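Local coordinates for histidine triad protein (Bacillus subtilis, PDB 1Y23) that probably binds nucleotides and hydrolyses nucleoside phosphoramidates or related compounds, and binds a zinc ion, at residues B[39-44]-B[104-109]; B[43-48]-B[98-103]. All blocks are in the same frame, centred on the assembly; numbering follows the deposited sequence.

Contact 1 of 2, residues B[39-44]-B[104-109]; sequences KGHTLV and HIIPRY
T42 and I105 form the hydrogen-bonded pair where strands 42-46 and 103-108 run antiparallel in the middle of the HIT-fold sheet. T42 N reaches I105 O at 3.2 Å on an almost straight line (176° at the hydrogen), and I105 N returns to T42 O at 2.9 Å. CB of I105 lies 3.9 Å from T42 O. From there CG1 leaves opposite the carbonyl carbon (chi1 -65°), beside the backbone N, and rides past CG2 of V44. The chain then stays extended (chi2 -174°), carrying CD1 to within 3.3 Å of V44 CG2, a tight methyl contact; the two side chains meet obliquely. I71 and I75 of helix 67-79 pack over this face of the sheet.

L43 and H104 point to the other face. There L43 CD2 lies over one face of the imidazole, a CH-pi contact 3.7 Å from H104 CD2, while H104 ND1 is held by the backbone oxygen of L87. H104 is the last histidine of the triad motif. W119 of the second subunit meets the rings of both H41 and H104. ND1 of H41 is buried without a polar partner.

Toward the turn before strand 42-46, G40 passes close to the P107 ring. The hydroxyl of T42 turns back to G40, OG1 to O 2.8 Å. At the far end OH of Y109 donates to K39 O at 2.6 Å, and that oxygen sits at the edge of the tyrosine ring, near its plane.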
loop_
_atom_site.group_PDB
_atom_site.type_symbol
_atom_site.label_atom_id
_atom_site.label_comp_id
_atom_site.label_asym_id
_atom_site.label_seq_id
_atom_site.Cartn_x
_atom_site.Cartn_y
_atom_site.Cartn_z
ATOM N N LYS B 39 9.869 9.627 -11.804
ATOM C CA LYS B 39 9.009 10.558 -12.516
ATOM C C LYS B 39 7.560 10.089 -12.397
ATOM O O LYS B 39 7.201 9.014 -12.885
ATOM C CB LYS B 39 9.428 10.623 -13.986
ATOM C CG LYS B 39 8.869 11.812 -14.745
ATOM C CD LYS B 39 9.388 11.835 -16.174
ATOM C CE LYS B 39 8.987 13.110 -16.888
ATOM N NZ LYS B 39 9.457 13.096 -18.303
ATOM N N GLY B 40 6.739 10.897 -11.733
ATOM C CA GLY B 40 5.338 10.557 -11.552
ATOM C C GLY B 40 4.993 10.198 -10.112
ATOM O O GLY B 40 3.851 9.854 -9.808
ATOM N N HIS B 41 5.982 10.278 -9.229
ATOM C CA HIS B 41 5.804 9.970 -7.812
ATOM C C HIS B 41 4.629 10.769 -7.256
ATOM O O HIS B 41 4.705 11.990 -7.109
ATOM C CB HIS B 41 7.102 10.295 -7.054
ATOM C CG HIS B 41 7.072 9.927 -5.602
ATOM N ND1 HIS B 41 6.204 8.986 -5.096
ATOM C CD2 HIS B 41 7.807 10.365 -4.550
ATOM C CE1 HIS B 41 6.399 8.863 -3.794
ATOM N NE2 HIS B 41 7.365 9.688 -3.437
ATOM N N THR B 42 3.541 10.069 -6.942
ATOM C CA THR B 42 2.331 10.713 -6.439
ATOM C C THR B 42 1.942 10.367 -4.998
ATOM O O THR B 42 2.165 9.251 -4.530
ATOM C CB THR B 42 1.127 10.361 -7.343
ATOM O OG1 THR B 42 1.421 10.722 -8.699
ATOM C CG2 THR B 42 -0.118 11.099 -6.894
ATOM N N LEU B 43 1.356 11.339 -4.307
ATOM C CA LEU B 43 0.864 11.139 -2.947
ATOM C C LEU B 43 -0.658 11.210 -2.982
ATOM O O LEU B 43 -1.226 12.183 -3.474
ATOM C CB LEU B 43 1.383 12.216 -2.004
ATOM C CG LEU B 43 2.824 12.005 -1.563
ATOM C CD1 LEU B 43 3.356 13.290 -0.945
ATOM C CD2 LEU B 43 2.884 10.833 -0.569
ATOM N N VAL B 44 -1.310 10.172 -2.470
ATOM C CA VAL B 44 -2.764 10.123 -2.431
ATOM C C VAL B 44 -3.160 10.153 -0.964
ATOM O O VAL B 44 -2.857 9.227 -0.200
ATOM C CB VAL B 44 -3.315 8.831 -3.071
ATOM C CG1 VAL B 44 -4.828 8.859 -3.087
ATOM C CG2 VAL B 44 -2.771 8.663 -4.475
ATOM N N HIS B 104 1.915 6.233 -1.223
ATOM C CA HIS B 104 2.840 6.581 -2.296
ATOM C C HIS B 104 2.514 5.716 -3.501
ATOM O O HIS B 104 2.343 4.501 -3.371
ATOM C CB HIS B 104 4.297 6.276 -1.935
ATOM C CG HIS B 104 4.864 7.129 -0.850
ATOM N ND1 HIS B 104 4.845 6.755 0.478
ATOM C CD2 HIS B 104 5.517 8.314 -0.897
ATOM C CE1 HIS B 104 5.468 7.671 1.198
ATOM N NE2 HIS B 104 5.885 8.627 0.388
ATOM N N ILE B 105 2.427 6.340 -4.665
ATOM C CA ILE B 105 2.190 5.611 -5.900
ATOM C C ILE B 105 3.483 5.792 -6.679
ATOM O O ILE B 105 3.730 6.848 -7.263
ATOM C CB ILE B 105 1.004 6.194 -6.684
ATOM C CG1 ILE B 105 -0.279 6.002 -5.862
ATOM C CG2 ILE B 105 0.889 5.513 -8.042
ATOM C CD1 ILE B 105 -1.541 6.413 -6.578
ATOM N N ILE B 106 4.316 4.760 -6.673
ATOM C CA ILE B 106 5.611 4.850 -7.327
ATOM C C ILE B 106 5.757 4.064 -8.619
ATOM O O ILE B 106 5.786 2.838 -8.620
ATOM C CB ILE B 106 6.725 4.429 -6.351
ATOM C CG1 ILE B 106 6.608 5.251 -5.055
ATOM C CG2 ILE B 106 8.088 4.647 -6.990
ATOM C CD1 ILE B 106 7.368 4.671 -3.872
ATOM N N PRO B 107 5.828 4.776 -9.752
ATOM C CA PRO B 107 5.982 4.098 -11.040
ATOM C C PRO B 107 7.429 3.625 -11.116
ATOM O O PRO B 107 8.323 4.264 -10.553
ATOM C CB PRO B 107 5.667 5.201 -12.049
ATOM C CG PRO B 107 6.186 6.424 -11.361
ATOM C CD PRO B 107 5.703 6.234 -9.938
ATOM N N ARG B 108 7.655 2.497 -11.778
ATOM C CA ARG B 108 9.003 1.945 -11.901
ATOM C C ARG B 108 9.463 1.956 -13.354
ATOM O O ARG B 108 8.689 1.653 -14.261
ATOM C CB ARG B 108 9.042 0.514 -11.341
ATOM C CG ARG B 108 8.754 0.425 -9.845
ATOM C CD ARG B 108 9.821 1.184 -9.033
ATOM N NE ARG B 108 11.084 0.458 -8.923
ATOM C CZ ARG B 108 11.247 -0.667 -8.228
ATOM N NH1 ARG B 108 12.431 -1.258 -8.186
ATOM N NH2 ARG B 108 10.232 -1.201 -7.564
ATOM N N TYR B 109 10.725 2.311 -13.571
ATOM C CA TYR B 109 11.276 2.363 -14.924
ATOM C C TYR B 109 12.536 1.508 -15.076
ATOM O O TYR B 109 13.062 1.354 -16.178
ATOM C CB TYR B 109 11.585 3.812 -15.299
ATOM C CG TYR B 109 10.393 4.744 -15.185
ATOM C CD1 TYR B 109 10.263 5.614 -14.103
ATOM C CD2 TYR B 109 9.398 4.756 -16.165
ATOM C CE1 TYR B 109 9.169 6.479 -14.002
ATOM C CE2 TYR B 109 8.298 5.616 -16.075
ATOM C CZ TYR B 109 8.194 6.475 -14.994
ATOM O OH TYR B 109 7.127 7.342 -14.906
#

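Contact 2 of 2, residues B[43-48]-B[98-103]; sequences LVIPKT and VFHYHM. With ZN (zinc ion), chain G.
L43 sends CD2 alongside the imidazole of H102, 3.7 Å from its CD2, the two side chains pointing the same way. At V44 the strands are joined by two backbone bonds: V44 N gives to M103 O, and M103 N gives to V44 O at 3.0 Å. The M103 side chain leads away, to its counterpart M103 of the second subunit.

I45 splits its branches between two histidines. CG2 presses on H102 CB at 3.4 Å. CG1 stands between the backbone N and the carbonyl carbon (chi1 78°), which places CD1 over one face of the H100 ring, toward its rim. These histidines belong to the His-x-His-x-His signature of the HIT family, whose middle histidine is the nucleophile in related enzymes, a role H102 probably shares. H102 ND1 donates to H100 O at 2.6 Å, the oxygen lying close to the imidazole plane. With an alanine in place of H102, that oxygen would probably lose its side-chain mate and a gap would open beside L43 CD2 and the F9 ring.

P46 turns its CD to the edge of the Y101 ring, 4.0 Å from CD2. Its carbonyl oxygen takes the NE2 hydrogen of H100, at 3.0 Å and with a C=O...N angle of 161°. On the other side of that imidazole ND1 binds zinc at 2.1 Å, together with C7, C10 and H49; the metal would be expected to polarise the ring and strengthen NE2 as a donor. K47 turns away to a salt bridge with E24, and T48 brings its carbonyl oxygen to 3.3 Å from H100 NE2.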
loop_
_atom_site.group_PDB
_atom_site.type_symbol
_atom_site.label_atom_id
_atom_site.label_comp_id
_atom_site.label_asym_id
_atom_site.label_seq_id
_atom_site.Cartn_x
_atom_site.Cartn_y
_atom_site.Cartn_z
ATOM N N LEU B 43 1.356 11.339 -4.307
ATOM C CA LEU B 43 0.864 11.139 -2.947
ATOM C C LEU B 43 -0.658 11.210 -2.982
ATOM O O LEU B 43 -1.226 12.183 -3.474
ATOM C CB LEU B 43 1.383 12.216 -2.004
ATOM C CG LEU B 43 2.824 12.005 -1.563
ATOM C CD1 LEU B 43 3.356 13.290 -0.945
ATOM C CD2 LEU B 43 2.884 10.833 -0.569
ATOM N N VAL B 44 -1.310 10.172 -2.470
ATOM C CA VAL B 44 -2.764 10.123 -2.431
ATOM C C VAL B 44 -3.160 10.153 -0.964
ATOM O O VAL B 44 -2.857 9.227 -0.200
ATOM C CB VAL B 44 -3.315 8.831 -3.071
ATOM C CG1 VAL B 44 -4.828 8.859 -3.087
ATOM C CG2 VAL B 44 -2.771 8.663 -4.475
ATOM N N ILE B 45 -3.828 11.225 -0.567
ATOM C CA ILE B 45 -4.238 11.368 0.816
ATOM C C ILE B 45 -5.709 11.745 0.935
ATOM O O ILE B 45 -6.302 12.263 -0.005
ATOM C CB ILE B 45 -3.391 12.464 1.529
ATOM C CG1 ILE B 45 -3.888 13.860 1.149
ATOM C CG2 ILE B 45 -1.929 12.352 1.094
ATOM C CD1 ILE B 45 -3.204 14.985 1.900
ATOM N N PRO B 46 -6.328 11.447 2.090
ATOM C CA PRO B 46 -7.736 11.782 2.322
ATOM C C PRO B 46 -7.718 13.198 2.882
ATOM O O PRO B 46 -6.746 13.582 3.522
ATOM C CB PRO B 46 -8.155 10.767 3.374
ATOM C CG PRO B 46 -6.916 10.661 4.193
ATOM C CD PRO B 46 -5.837 10.539 3.139
ATOM N N LYS B 47 -8.763 13.978 2.640
ATOM C CA LYS B 47 -8.791 15.338 3.155
ATOM C C LYS B 47 -8.982 15.309 4.666
ATOM O O LYS B 47 -8.505 16.191 5.373
ATOM C CB LYS B 47 -9.903 16.142 2.478
ATOM C CG LYS B 47 -9.708 16.324 0.958
ATOM C CD LYS B 47 -10.727 17.305 0.357
ATOM C CE LYS B 47 -10.520 17.512 -1.137
ATOM N NZ LYS B 47 -11.451 18.532 -1.703
ATOM N N THR B 48 -9.681 14.293 5.163
ATOM C CA THR B 48 -9.895 14.166 6.600
ATOM C C THR B 48 -8.523 13.928 7.234
ATOM O O THR B 48 -7.733 13.143 6.712
ATOM C CB THR B 48 -10.804 12.965 6.925
ATOM O OG1 THR B 48 -12.058 13.113 6.248
ATOM C CG2 THR B 48 -11.046 12.867 8.420
ATOM N N VAL B 98 5.414 12.562 8.072
ATOM C CA VAL B 98 4.266 13.446 8.294
ATOM C C VAL B 98 3.146 12.594 8.881
ATOM O O VAL B 98 2.773 11.571 8.305
ATOM C CB VAL B 98 3.773 14.101 6.971
ATOM C CG1 VAL B 98 2.517 14.921 7.227
ATOM C CG2 VAL B 98 4.861 14.988 6.384
ATOM N N PHE B 99 2.608 13.006 10.027
ATOM C CA PHE B 99 1.549 12.225 10.655
ATOM C C PHE B 99 0.136 12.427 10.101
ATOM O O PHE B 99 -0.808 12.704 10.843
ATOM C CB PHE B 99 1.553 12.427 12.176
ATOM C CG PHE B 99 2.751 11.815 12.874
ATOM C CD1 PHE B 99 3.384 10.680 12.355
ATOM C CD2 PHE B 99 3.223 12.356 14.072
ATOM C CE1 PHE B 99 4.475 10.092 13.009
ATOM C CE2 PHE B 99 4.314 11.780 14.741
ATOM C CZ PHE B 99 4.940 10.641 14.207
ATOM N N HIS B 100 0.008 12.267 8.787
ATOM C CA HIS B 100 -1.272 12.370 8.084
ATOM C C HIS B 100 -1.182 11.228 7.079
ATOM O O HIS B 100 -0.242 11.172 6.288
ATOM C CB HIS B 100 -1.408 13.728 7.376
ATOM C CG HIS B 100 -2.752 13.965 6.751
ATOM N ND1 HIS B 100 -3.298 15.225 6.611
ATOM C CD2 HIS B 100 -3.647 13.108 6.195
ATOM C CE1 HIS B 100 -4.464 15.135 5.997
ATOM N NE2 HIS B 100 -4.699 13.865 5.733
ATOM N N TYR B 101 -2.142 10.307 7.129
ATOM C CA TYR B 101 -2.131 9.145 6.239
ATOM C C TYR B 101 -1.913 9.523 4.783
ATOM O O TYR B 101 -2.562 10.429 4.263
ATOM C CB TYR B 101 -3.441 8.344 6.353
ATOM C CG TYR B 101 -3.479 7.108 5.467
ATOM C CD1 TYR B 101 -2.940 5.890 5.902
ATOM C CD2 TYR B 101 -3.987 7.176 4.164
ATOM C CE1 TYR B 101 -2.899 4.775 5.059
ATOM C CE2 TYR B 101 -3.951 6.074 3.312
ATOM C CZ TYR B 101 -3.403 4.873 3.761
ATOM O OH TYR B 101 -3.342 3.783 2.916
ATOM N N HIS B 102 -0.990 8.820 4.137
ATOM C CA HIS B 102 -0.705 9.041 2.729
ATOM C C HIS B 102 -0.197 7.764 2.083
ATOM O O HIS B 102 0.484 6.960 2.715
ATOM C CB HIS B 102 0.312 10.179 2.520
ATOM C CG HIS B 102 1.559 10.056 3.345
ATOM N ND1 HIS B 102 1.572 10.255 4.708
ATOM C CD2 HIS B 102 2.838 9.792 2.992
ATOM C CE1 HIS B 102 2.805 10.124 5.160
ATOM N NE2 HIS B 102 3.596 9.843 4.138
ATOM N N MET B 103 -0.556 7.582 0.819
ATOM C CA MET B 103 -0.151 6.418 0.051
ATOM C C MET B 103 0.769 6.891 -1.063
ATOM O O MET B 103 0.456 7.860 -1.754
ATOM C CB MET B 103 -1.378 5.747 -0.563
ATOM C CG MET B 103 -1.069 4.552 -1.443
ATOM S SD MET B 103 -0.962 3.011 -0.507
ATOM C CE MET B 103 -2.562 2.294 -0.877
HETATM ZN ZN ZN G . -3.083 16.586 8.210
#

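Contact 1 pairs strands 42-46 and 103-108, and contact 2 carries on from that pairing into the loop before 103-108, their centres about 14 Å apart. Both start from strand 42-46, sharing L43 and V44, in the five-stranded antiparallel sheet. The order reverses across the pair: 39-44 precedes 43-48, but its partner 104-109 follows 98-103. The intervening chain supplies helix 67-79, which covers one face, and strand 83-90 on the far side of 103-108. The histidine signature is thereby divided: H104 in contact 1; H100, a zinc ligand, and H102 in contact 2. Both contacts reach the second subunit, so one antiparallel strand pairing, long-range in sequence, links dimer interface, probable active site and metal site.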